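Local coordinates for protein vacuolar aminopeptidase 1 (Saccharomyces cerevisiae, PDB 5JGF) that removes amino acids from the N-terminus of peptides and proteins as a dodecameric zinc aminopeptidase of the vacuole, and is the major cargo of the cytoplasm-to-vacuole targeting pathway, at residues Phe178-Glu181 with Asp182-Pro186; Gly227-Val230 with Ser231-Ile234. All coordinates share one frame; numbering follows the deposited sequence.

How the contacts relate
Following the chain from its N terminus, contact 1 (178-186) comes first, a tight turn in the long loop between strand 149-154 and strand 187-189. Contact 2 (227-234) follows, closing the short connection between helix 216-226 and strand 233-242. Each is local, and they lie in series: contact 1 is complete before contact 2 opens, so neither nests in nor crosses the other. Their centres are 30 Å apart and their nearest atoms about 19 Å, without touching. What they share is the six-stranded antiparallel sheet: contact 1 leads into 187-189, outermost within the chain, while contact 2 runs into 233-242, an inner strand beside 132-140. Contact 1 also meets two neighbouring subunits, and contact 2 one through Ile234.

Contact 1. Residues Phe178-Glu181 with Asp182-Pro186; sequences FDKE and DQTIP
Asp179 OD2 takes the backbone N of Asp182, at 2.8 Å, on top of the Asx turn that it forms with Glu181 N, within an irregular loop. With CG anti to the backbone N (chi1 -173°), Asp179 swings its carboxylate beside its own carbonyl, within reach of these two amides. The two donors arrive from opposite faces of the carboxylate plane, which should hinder its rotation. The tight side is built by Gln183, whose extended chain carries OE1 back to Asp179 N at 2.9 Å; this N-H lies in the amide's carbonyl plane, on a lone pair, and the bond is nearly straight (165°). In return Asp179 O takes both Gln183 N at 3.0 Å and Thr184 N at 3.2 Å. Gln183 OE1 also sits at the edge of the Phe178 ring, 3.6 Å from CD2, while Thr184 CG2 packs on Phe178 CB. The Asp182 side is looser and exposed. Its carboxylate lies nearly parallel to that of Asp179 (planes 11° apart), the like charges bridged by a water that donates to Asp182 OD2 and, weakly, to Asp179 OD1. Asn408 of a neighbouring subunit also binds Asp179 OD1, and Glu181 OE1 is held by Asn407 N of that subunit and by Lys100, so the turn forms part of a dodecamer interface. A second water donates to Lys180 O at 2.7 Å and to Thr184 O at 2.8 Å.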
# COMPACT_ATOMS: atom_id res chain seq x y z
N PHE D 178 -23.84 -1.05 -6.94
CA PHE D 178 -24.27 0.07 -7.75
C PHE D 178 -24.80 1.25 -6.94
O PHE D 178 -25.37 1.07 -5.86
CB PHE D 178 -25.32 -0.40 -8.75
CG PHE D 178 -24.85 -1.53 -9.62
CD1 PHE D 178 -25.19 -2.84 -9.32
CD2 PHE D 178 -24.03 -1.28 -10.71
CE1 PHE D 178 -24.71 -3.90 -10.09
CE2 PHE D 178 -23.54 -2.33 -11.49
CZ PHE D 178 -23.88 -3.64 -11.18
N ASP D 179 -24.59 2.45 -7.46
CA ASP D 179 -25.03 3.68 -6.82
C ASP D 179 -26.56 3.70 -6.81
O ASP D 179 -27.19 3.60 -7.86
CB ASP D 179 -24.50 4.88 -7.59
CG ASP D 179 -24.78 6.19 -6.89
OD1 ASP D 179 -23.83 6.76 -6.29
OD2 ASP D 179 -25.94 6.65 -6.91
N LYS D 180 -27.15 3.84 -5.62
CA LYS D 180 -28.61 3.84 -5.49
C LYS D 180 -29.32 5.06 -6.06
O LYS D 180 -30.53 5.02 -6.29
CB LYS D 180 -29.00 3.66 -4.02
CG LYS D 180 -28.54 2.33 -3.42
CD LYS D 180 -29.16 2.08 -2.06
CE LYS D 180 -28.77 3.14 -1.03
NZ LYS D 180 -27.30 3.13 -0.76
N GLU D 181 -28.59 6.14 -6.31
CA GLU D 181 -29.19 7.34 -6.87
C GLU D 181 -29.03 7.43 -8.39
O GLU D 181 -29.97 7.80 -9.10
CB GLU D 181 -28.58 8.58 -6.21
CG GLU D 181 -29.04 9.93 -6.77
CD GLU D 181 -30.52 10.18 -6.59
OE1 GLU D 181 -31.08 9.75 -5.56
OE2 GLU D 181 -31.13 10.84 -7.47
N ASP D 182 -27.85 7.08 -8.89
CA ASP D 182 -27.58 7.19 -10.32
C ASP D 182 -27.64 5.93 -11.17
O ASP D 182 -27.79 6.02 -12.38
CB ASP D 182 -26.21 7.83 -10.55
CG ASP D 182 -26.10 9.20 -9.92
OD1 ASP D 182 -27.08 9.96 -10.00
OD2 ASP D 182 -25.02 9.52 -9.37
N GLN D 183 -27.54 4.76 -10.55
CA GLN D 183 -27.54 3.54 -11.35
C GLN D 183 -28.74 2.62 -11.20
O GLN D 183 -29.15 1.98 -12.17
CB GLN D 183 -26.25 2.76 -11.08
CG GLN D 183 -24.99 3.58 -11.37
CD GLN D 183 -23.71 2.78 -11.18
OE1 GLN D 183 -23.45 2.24 -10.11
NE2 GLN D 183 -22.90 2.71 -12.23
N THR D 184 -29.33 2.56 -10.01
CA THR D 184 -30.48 1.69 -9.81
C THR D 184 -31.77 2.48 -9.93
O THR D 184 -32.51 2.66 -8.96
CB THR D 184 -30.41 1.02 -8.42
OG1 THR D 184 -30.41 2.03 -7.41
CG2 THR D 184 -29.14 0.20 -8.29
N ILE D 185 -32.05 2.95 -11.15
CA ILE D 185 -33.24 3.74 -11.41
C ILE D 185 -34.25 2.94 -12.23
O ILE D 185 -33.93 2.38 -13.27
CB ILE D 185 -32.88 5.04 -12.18
CG1 ILE D 185 -31.80 5.81 -11.41
CG2 ILE D 185 -34.12 5.92 -12.35
CD1 ILE D 185 -31.25 7.03 -12.15
N PRO D 186 -35.51 2.87 -11.75
CA PRO D 186 -36.52 2.11 -12.48
C PRO D 186 -36.87 2.71 -13.83
O PRO D 186 -37.08 3.92 -13.95
CB PRO D 186 -37.73 2.13 -11.53
CG PRO D 186 -37.12 2.37 -10.17
CD PRO D 186 -36.04 3.37 -10.47
O HOH W 1 -22.85 8.28 -8.82
O HOH W 2 -32.83 5.20 -7.77

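Contact 2. Residues Gly227-Val230 with Ser231-Ile234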
# COMPACT_ATOMS: atom_id res chain seq x y z
N GLY D 227 -60.12 5.31 -9.91
CA GLY D 227 -61.43 5.73 -10.38
C GLY D 227 -61.72 7.19 -10.09
O GLY D 227 -62.85 7.56 -9.77
N VAL D 228 -60.69 8.03 -10.19
CA VAL D 228 -60.86 9.46 -9.94
C VAL D 228 -60.22 10.24 -11.08
O VAL D 228 -59.57 9.66 -11.96
CB VAL D 228 -60.20 9.89 -8.61
CG1 VAL D 228 -60.81 9.12 -7.46
CG2 VAL D 228 -58.70 9.67 -8.68
N GLU D 229 -60.40 11.56 -11.07
CA GLU D 229 -59.82 12.41 -12.11
C GLU D 229 -58.44 12.88 -11.66
O GLU D 229 -58.18 13.01 -10.47
CB GLU D 229 -60.71 13.63 -12.36
CG GLU D 229 -62.13 13.30 -12.81
CD GLU D 229 -62.15 12.45 -14.07
OE1 GLU D 229 -61.49 12.84 -15.06
OE2 GLU D 229 -62.83 11.41 -14.07
N VAL D 230 -57.55 13.11 -12.63
CA VAL D 230 -56.20 13.58 -12.32
C VAL D 230 -56.25 14.87 -11.50
O VAL D 230 -55.49 15.03 -10.54
CB VAL D 230 -55.38 13.81 -13.61
CG1 VAL D 230 -54.05 14.50 -13.28
CG2 VAL D 230 -55.11 12.48 -14.30
N SER D 231 -57.15 15.78 -11.87
CA SER D 231 -57.28 17.05 -11.16
C SER D 231 -57.59 16.86 -9.68
O SER D 231 -57.31 17.73 -8.86
CB SER D 231 -58.39 17.90 -11.80
OG SER D 231 -59.64 17.25 -11.68
N GLU D 232 -58.17 15.71 -9.34
CA GLU D 232 -58.54 15.42 -7.96
C GLU D 232 -57.40 14.87 -7.10
O GLU D 232 -57.52 14.82 -5.88
CB GLU D 232 -59.74 14.47 -7.95
CG GLU D 232 -60.90 14.98 -8.79
CD GLU D 232 -62.09 14.04 -8.80
OE1 GLU D 232 -61.91 12.85 -9.15
OE2 GLU D 232 -63.21 14.49 -8.48
N LEU D 233 -56.31 14.46 -7.73
CA LEU D 233 -55.17 13.92 -6.99
C LEU D 233 -54.42 15.03 -6.26
O LEU D 233 -54.04 16.03 -6.86
CB LEU D 233 -54.21 13.20 -7.94
CG LEU D 233 -54.74 12.02 -8.76
CD1 LEU D 233 -53.64 11.52 -9.68
CD2 LEU D 233 -55.22 10.91 -7.83
N ILE D 234 -54.21 14.85 -4.95
CA ILE D 234 -53.50 15.84 -4.14
C ILE D 234 -52.14 15.37 -3.63
O ILE D 234 -51.21 16.17 -3.50
CB ILE D 234 -54.35 16.29 -2.93
CG1 ILE D 234 -55.24 17.46 -3.34
CG2 ILE D 234 -53.47 16.72 -1.77
CD1 ILE D 234 -56.67 17.07 -3.52
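Two torsions of Glu232 bring its carboxylate back over the preceding loop: CG stands beside its own backbone N (chi1 -54°), and the chain then runs extended (chi2 179°). OE1 thereby meets Glu229 N at 2.8 Å, in an almost straight bond (174°) on the anti side of the carboxylate, tilted from its plane. The same oxygen lies 3.5 Å from Val228 CB. Backbone links complete the turn: Glu232 N donates to Glu229 O at 2.9 Å and Leu233 N to Val230 O at 3.0 Å, the i to i+3 spacing of a 3-10 turn. Because OE1 serves both Glu229 N and Lys142, and OE2 takes Lys143 N, replacing Glu232 by alanine is likely to leave all three without these acceptors. The apolar part of the contact is Val228 CG2 against Leu233 CD2 at 3.8 Å. Just upstream, Gly227, with positive phi, is the C-prime residue of the Schellman motif that ends helix 216-226, with Val228 N bonded to Ala223 O. Val230 and Leu233 pack back on Leu219 of that helix, while Val228 and Leu233 rest on Tyr140 and Leu138 of strand 132-140, the neighbour of strand 233-242.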